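Local coordinates for acyl-CoA dehydrogenase FadE3 (Mycobacterium smegmatis, PDB 4IV6), which belongs to the acyl-CoA dehydrogenase flavoprotein family and holds dihydroflavine-adenine dinucleotide in a tetrameric assembly, at residues K323-L335 and Y355-T368. Residues are numbered along the deposited sequence; the frame is centred on the assembly and turned at random.
With FDA (dihydroflavine-adenine dinucleotide), chain D.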
loop_
_atom_site.group_PDB
_atom_site.type_symbol
_atom_site.label_atom_id
_atom_site.label_comp_id
_atom_site.label_asym_id
_atom_site.label_seq_id
_atom_site.Cartn_x
_atom_site.Cartn_y
_atom_site.Cartn_z
ATOM N N LYS B 323 0.996 -0.679 19.048
ATOM C CA LYS B 323 0.005 0.380 18.824
ATOM C C LYS B 323 -0.014 0.812 17.364
ATOM O O LYS B 323 -1.066 0.967 16.764
ATOM C CB LYS B 323 0.305 1.551 19.765
ATOM C CG LYS B 323 -0.744 2.664 19.797
ATOM C CD LYS B 323 -0.545 3.686 18.682
ATOM C CE LYS B 323 -1.368 4.939 18.982
ATOM N NZ LYS B 323 -1.225 5.965 17.940
ATOM N N LEU B 324 1.169 1.048 16.803
ATOM C CA LEU B 324 1.303 1.472 15.414
ATOM C C LEU B 324 0.746 0.411 14.466
ATOM O O LEU B 324 -0.103 0.707 13.622
ATOM C CB LEU B 324 2.775 1.728 15.075
ATOM C CG LEU B 324 3.097 2.122 13.617
ATOM C CD1 LEU B 324 2.456 3.457 13.277
ATOM C CD2 LEU B 324 4.592 2.185 13.461
ATOM N N PHE B 325 1.195 -0.830 14.616
ATOM C CA PHE B 325 0.761 -1.867 13.710
ATOM C C PHE B 325 -0.743 -2.151 13.829
ATOM O O PHE B 325 -1.442 -2.292 12.817
ATOM C CB PHE B 325 1.547 -3.158 13.927
ATOM C CG PHE B 325 1.315 -4.172 12.843
ATOM C CD1 PHE B 325 1.968 -4.053 11.625
ATOM C CD2 PHE B 325 0.415 -5.211 13.019
ATOM C CE1 PHE B 325 1.744 -4.982 10.606
ATOM C CE2 PHE B 325 0.174 -6.130 11.998
ATOM C CZ PHE B 325 0.838 -6.010 10.802
ATOM N N ALA B 326 -1.232 -2.284 15.060
ATOM C CA ALA B 326 -2.621 -2.663 15.238
ATOM C C ALA B 326 -3.576 -1.566 14.745
ATOM O O ALA B 326 -4.611 -1.862 14.152
ATOM C CB ALA B 326 -2.923 -2.992 16.711
ATOM N N SER B 327 -3.272 -0.316 15.052
ATOM C CA SER B 327 -4.127 0.804 14.649
ATOM C C SER B 327 -4.197 0.970 13.118
ATOM O O SER B 327 -5.299 1.200 12.566
ATOM C CB SER B 327 -3.679 2.104 15.320
ATOM O OG SER B 327 -2.405 2.531 14.902
ATOM N N GLU B 328 -3.059 0.829 12.434
ATOM C CA GLU B 328 -3.046 0.912 10.962
ATOM C C GLU B 328 -3.810 -0.288 10.388
ATOM O O GLU B 328 -4.621 -0.139 9.457
ATOM C CB GLU B 328 -1.617 0.934 10.416
ATOM C CG GLU B 328 -0.850 2.188 10.745
ATOM C CD GLU B 328 -1.430 3.444 10.113
ATOM O OE1 GLU B 328 -2.008 3.371 9.022
ATOM O OE2 GLU B 328 -1.302 4.532 10.689
ATOM N N THR B 329 -3.570 -1.478 10.970
ATOM C CA THR B 329 -4.264 -2.687 10.555
ATOM C C THR B 329 -5.779 -2.555 10.739
ATOM O O THR B 329 -6.533 -2.915 9.838
ATOM C CB THR B 329 -3.754 -3.929 11.317
ATOM O OG1 THR B 329 -2.416 -4.203 10.890
ATOM C CG2 THR B 329 -4.572 -5.164 10.996
ATOM N N ALA B 330 -6.231 -2.043 11.884
ATOM C CA ALA B 330 -7.684 -1.904 12.108
ATOM C C ALA B 330 -8.346 -0.991 11.085
ATOM O O ALA B 330 -9.446 -1.270 10.626
ATOM C CB ALA B 330 -7.998 -1.454 13.538
ATOM N N MET B 331 -7.681 0.107 10.725
ATOM C CA MET B 331 -8.194 1.025 9.691
ATOM C C MET B 331 -8.304 0.329 8.337
ATOM O O MET B 331 -9.323 0.460 7.642
ATOM C CB MET B 331 -7.287 2.252 9.586
ATOM C CG MET B 331 -7.740 3.309 8.609
ATOM S SD MET B 331 -9.221 4.199 9.156
ATOM C CE MET B 331 -10.604 3.374 8.392
ATOM N N GLN B 332 -7.282 -0.443 7.972
ATOM C CA GLN B 332 -7.308 -1.197 6.701
ATOM C C GLN B 332 -8.446 -2.226 6.681
ATOM O O GLN B 332 -9.215 -2.321 5.703
ATOM C CB GLN B 332 -5.982 -1.906 6.489
ATOM C CG GLN B 332 -4.834 -0.918 6.253
ATOM C CD GLN B 332 -3.440 -1.525 6.405
ATOM O OE1 GLN B 332 -3.245 -2.744 6.506
ATOM N NE2 GLN B 332 -2.454 -0.649 6.468
ATOM N N ILE B 333 -8.567 -2.975 7.777
ATOM C CA ILE B 333 -9.593 -3.983 7.884
ATOM C C ILE B 333 -10.982 -3.347 7.898
ATOM O O ILE B 333 -11.927 -3.891 7.266
ATOM C CB ILE B 333 -9.352 -4.910 9.097
ATOM C CG1 ILE B 333 -8.101 -5.764 8.831
ATOM C CG2 ILE B 333 -10.555 -5.791 9.381
ATOM C CD1 ILE B 333 -7.680 -6.605 10.028
ATOM N N ALA B 334 -11.133 -2.203 8.584
ATOM C CA ALA B 334 -12.447 -1.548 8.650
ATOM C C ALA B 334 -12.920 -1.137 7.256
ATOM O O ALA B 334 -14.042 -1.388 6.892
ATOM C CB ALA B 334 -12.433 -0.360 9.587
ATOM N N LEU B 335 -12.032 -0.555 6.457
ATOM C CA LEU B 335 -12.409 -0.150 5.106
ATOM C C LEU B 335 -12.762 -1.356 4.257
ATOM O O LEU B 335 -13.773 -1.319 3.562
ATOM C CB LEU B 335 -11.319 0.677 4.435
ATOM C CG LEU B 335 -11.490 0.978 2.939
ATOM C CD1 LEU B 335 -12.770 1.745 2.672
ATOM C CD2 LEU B 335 -10.292 1.784 2.508
ATOM N N TYR B 355 -17.379 0.793 12.682
ATOM C CA TYR B 355 -15.969 0.438 12.862
ATOM C C TYR B 355 -15.076 1.359 12.046
ATOM O O TYR B 355 -13.995 1.717 12.484
ATOM C CB TYR B 355 -15.671 -1.030 12.531
ATOM C CG TYR B 355 -16.687 -2.011 13.059
ATOM C CD1 TYR B 355 -17.158 -1.944 14.365
ATOM C CD2 TYR B 355 -17.156 -3.042 12.239
ATOM C CE1 TYR B 355 -18.096 -2.857 14.835
ATOM C CE2 TYR B 355 -18.089 -3.944 12.700
ATOM C CZ TYR B 355 -18.540 -3.857 13.985
ATOM O OH TYR B 355 -19.427 -4.806 14.404
ATOM N N PHE B 356 -15.533 1.699 10.848
ATOM C CA PHE B 356 -14.816 2.584 9.940
ATOM C C PHE B 356 -14.658 3.977 10.577
ATOM O O PHE B 356 -13.611 4.586 10.481
ATOM C CB PHE B 356 -15.582 2.649 8.605
ATOM C CG PHE B 356 -15.006 3.586 7.580
ATOM C CD1 PHE B 356 -13.942 3.200 6.776
ATOM C CD2 PHE B 356 -15.561 4.839 7.365
ATOM C CE1 PHE B 356 -13.432 4.068 5.803
ATOM C CE2 PHE B 356 -15.052 5.693 6.402
ATOM C CZ PHE B 356 -13.998 5.305 5.621
ATOM N N ARG B 357 -15.700 4.463 11.241
ATOM C CA ARG B 357 -15.645 5.770 11.905
ATOM C C ARG B 357 -14.812 5.727 13.190
ATOM O O ARG B 357 -14.257 6.727 13.576
ATOM C CB ARG B 357 -17.068 6.252 12.262
ATOM C CG ARG B 357 -17.914 6.744 11.107
ATOM C CD ARG B 357 -19.201 7.349 11.618
ATOM N NE ARG B 357 -20.104 6.340 12.161
ATOM C CZ ARG B 357 -20.346 6.112 13.448
ATOM N NH1 ARG B 357 -19.799 6.850 14.401
ATOM N NH2 ARG B 357 -21.216 5.169 13.787
ATOM N N ASP B 358 -14.761 4.573 13.855
ATOM C CA ASP B 358 -14.041 4.442 15.126
ATOM C C ASP B 358 -12.520 4.243 14.942
ATOM O O ASP B 358 -11.723 4.721 15.736
ATOM C CB ASP B 358 -14.604 3.301 15.955
ATOM C CG ASP B 358 -15.903 3.682 16.680
ATOM O OD1 ASP B 358 -16.260 4.889 16.698
ATOM O OD2 ASP B 358 -16.550 2.773 17.230
ATOM N N ALA B 359 -12.131 3.571 13.869
ATOM C CA ALA B 359 -10.738 3.176 13.669
ATOM C C ALA B 359 -9.714 4.325 13.619
ATOM O O ALA B 359 -8.651 4.202 14.224
ATOM C CB ALA B 359 -10.620 2.277 12.421
ATOM N N PRO B 360 -10.039 5.441 12.971
ATOM C CA PRO B 360 -9.103 6.551 12.952
ATOM C C PRO B 360 -8.759 7.134 14.324
ATOM O O PRO B 360 -7.668 7.715 14.482
ATOM C CB PRO B 360 -9.791 7.593 12.062
ATOM C CG PRO B 360 -10.808 6.850 11.294
ATOM C CD PRO B 360 -11.237 5.728 12.164
ATOM N N LEU B 361 -9.618 6.924 15.313
ATOM C CA LEU B 361 -9.336 7.420 16.666
ATOM C C LEU B 361 -7.999 6.914 17.175
ATOM O O LEU B 361 -7.220 7.700 17.724
ATOM C CB LEU B 361 -10.440 7.022 17.638
ATOM C CG LEU B 361 -10.390 7.551 19.088
ATOM C CD1 LEU B 361 -9.643 6.619 20.015
ATOM C CD2 LEU B 361 -9.827 8.968 19.210
ATOM N N MET B 362 -7.713 5.623 16.997
ATOM C CA MET B 362 -6.483 5.019 17.510
ATOM C C MET B 362 -5.250 5.449 16.728
ATOM O O MET B 362 -4.131 5.270 17.184
ATOM C CB MET B 362 -6.594 3.489 17.506
ATOM C CG MET B 362 -7.508 2.944 18.601
ATOM S SD MET B 362 -9.264 3.134 18.259
ATOM C CE MET B 362 -9.555 1.645 17.265
ATOM N N ILE B 363 -5.461 6.014 15.555
ATOM C CA ILE B 363 -4.385 6.526 14.708
ATOM C C ILE B 363 -3.994 7.976 15.049
ATOM O O ILE B 363 -2.798 8.272 15.172
ATOM C CB ILE B 363 -4.821 6.428 13.232
ATOM C CG1 ILE B 363 -4.722 4.975 12.778
ATOM C CG2 ILE B 363 -3.984 7.293 12.323
ATOM C CD1 ILE B 363 -5.267 4.740 11.379
ATOM N N VAL B 364 -4.980 8.867 15.185
ATOM C CA VAL B 364 -4.733 10.323 15.323
ATOM C C VAL B 364 -4.968 10.879 16.707
ATOM O O VAL B 364 -4.533 12.000 17.001
ATOM C CB VAL B 364 -5.596 11.203 14.377
ATOM C CG1 VAL B 364 -5.411 10.783 12.950
ATOM C CG2 VAL B 364 -7.088 11.194 14.754
ATOM N N GLY B 365 -5.675 10.125 17.529
ATOM C CA GLY B 365 -6.218 10.637 18.791
ATOM C C GLY B 365 -5.759 9.892 20.033
ATOM O O GLY B 365 -6.330 10.065 21.119
ATOM N N GLU B 366 -4.737 9.060 19.906
ATOM C CA GLU B 366 -4.117 8.441 21.107
ATOM C C GLU B 366 -2.603 8.528 20.934
ATOM O O GLU B 366 -1.893 7.509 20.817
ATOM C CB GLU B 366 -4.599 7.001 21.239
ATOM C CG GLU B 366 -6.105 6.843 21.488
ATOM C CD GLU B 366 -6.529 7.174 22.920
ATOM O OE1 GLU B 366 -5.627 7.455 23.751
ATOM O OE2 GLU B 366 -7.767 7.151 23.232
ATOM N N GLY B 367 -2.104 9.770 20.922
ATOM C CA GLY B 367 -0.819 10.067 20.294
ATOM C C GLY B 367 -0.942 9.745 18.790
ATOM O O GLY B 367 -1.672 8.824 18.391
ATOM N N THR B 368 -0.261 10.491 17.932
ATOM C CA THR B 368 -0.344 10.182 16.510
ATOM C C THR B 368 0.649 9.110 16.048
ATOM O O THR B 368 1.702 8.889 16.637
ATOM C CB THR B 368 -0.113 11.423 15.625
ATOM O OG1 THR B 368 1.268 11.792 15.663
ATOM C CG2 THR B 368 -1.009 12.582 16.060
HETATM P PA FDA D . -0.516 17.988 16.400
HETATM O O1A FDA D . 0.575 17.722 17.407
HETATM O O2A FDA D . -1.007 19.389 16.159
HETATM O O5B FDA D . -0.057 17.345 15.007
HETATM C C5B FDA D . -0.757 17.579 13.763
HETATM C C4B FDA D . -0.098 16.739 12.654
HETATM O O4B FDA D . 1.319 16.991 12.579
HETATM C C3B FDA D . -0.211 15.253 12.917
HETATM O O3B FDA D . -0.206 14.549 11.656
HETATM C C2B FDA D . 1.044 14.975 13.716
HETATM O O2B FDA D . 1.472 13.616 13.696
HETATM C C1B FDA D . 2.034 15.826 12.958
HETATM N N9A FDA D . 3.238 16.188 13.755
HETATM C C8A FDA D . 3.264 17.056 14.790
HETATM N N7A FDA D . 4.522 17.190 15.255
HETATM C C5A FDA D . 5.306 16.380 14.503
HETATM C C6A FDA D . 6.716 16.031 14.453
HETATM N N6A FDA D . 7.559 16.590 15.324
HETATM N N1A FDA D . 7.165 15.145 13.537
HETATM C C2A FDA D . 6.323 14.608 12.639
HETATM N N3A FDA D . 4.998 14.873 12.621
HETATM C C4A FDA D . 4.462 15.744 13.500
HETATM N N1 FDA D . -5.322 13.606 25.052
HETATM C C2 FDA D . -5.251 13.536 26.378
HETATM O O2 FDA D . -4.344 14.153 26.967
HETATM N N3 FDA D . -6.128 12.819 27.103
HETATM C C4 FDA D . -7.146 12.135 26.579
HETATM O O4 FDA D . -7.958 11.504 27.309
HETATM C C4X FDA D . -7.278 12.139 25.109
HETATM N N5 FDA D . -8.279 11.513 24.455
HETATM C C5X FDA D . -8.597 11.898 23.193
HETATM C C6 FDA D . -9.845 11.602 22.634
HETATM C C7 FDA D . -10.162 11.962 21.325
HETATM C C7M FDA D . -11.524 11.667 20.749
HETATM C C8 FDA D . -9.200 12.621 20.533
HETATM C C8M FDA D . -9.444 13.046 19.103
HETATM C C9 FDA D . -7.967 12.922 21.089
HETATM C C9A FDA D . -7.658 12.585 22.417
HETATM N N10 FDA D . -6.404 12.943 22.953
HETATM C C10 FDA D . -6.298 12.959 24.362
HETATM C "C1'" FDA D . -5.640 13.968 22.231
HETATM C "C2'" FDA D . -4.632 13.249 21.361
HETATM O "O2'" FDA D . -3.641 12.592 22.153
HETATM C "C3'" FDA D . -3.996 14.272 20.419
HETATM O "O3'" FDA D . -4.937 14.560 19.390
HETATM C "C4'" FDA D . -2.712 13.790 19.785
HETATM O "O4'" FDA D . -1.696 13.974 20.784
HETATM C "C5'" FDA D . -2.319 14.640 18.563
HETATM O "O5'" FDA D . -2.366 16.000 18.931
HETATM P P FDA D . -2.743 17.204 17.974
HETATM O O1P FDA D . -2.414 18.424 18.812
HETATM O O2P FDA D . -4.135 17.022 17.474
HETATM O O3P FDA D . -1.724 16.995 16.742
HETATM O O HOH W 1 -7.206 1.937 14.392
#
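With CG of Lys323 turned opposite its own backbone N (chi1 -172°) and the chain bent at the next bond, the lysine runs past the carbonyl of Met362 to the turn that ends helix 352-364. Met331 also starts extended (chi1 -177°), then folds twice, which lays its sulfur and methyl along the same helix. The pair is a worked example of how two nearly antiparallel helices, their axes 8.5 Å apart at 159°, can be joined by an apolar middle and a polar end. Small residues make the approach close: Ala334 CB rests 3.8 Å from Phe356 CA, and Ala359 CB faces the backbone of Met331. Met331 is the knob in a hole lined by Phe356, Ala359, Pro360 and Ile363. Its SD lies 3.8 Å from Pro360 CG, and the side chain of Ile363 crosses that of Met331 at about a right angle, bringing CD1 against CB. Met331 CE reaches CD1 of Phe356, whose ring stacks on Phe356 of the second subunit. One water donates to both Ser327 O and Ala359 O, a bridge between the two backbones. At the polar end Lys323 NZ gives hydrogen bonds to Gly367 O at 2.9 Å, from above the carbonyl plane, and to Met362 O at 3.1 Å, nearer that plane; Asn369 OD1 is a further partner. Ser327 OG turns back to Lys323 O (2.8 Å). The turn held by Lys323 belongs to the dihydroflavine-adenine dinucleotide pocket, which the second subunit completes: Gly367 N makes a weak bond to O2', and Thr368 caps the following helix beside O2B. A buried ammonium group shared among backbone carbonyls and an amide oxygen would probably be stabilised by their dipoles, and its bonds tie helix 316-340 directly to the turn lining that pocket.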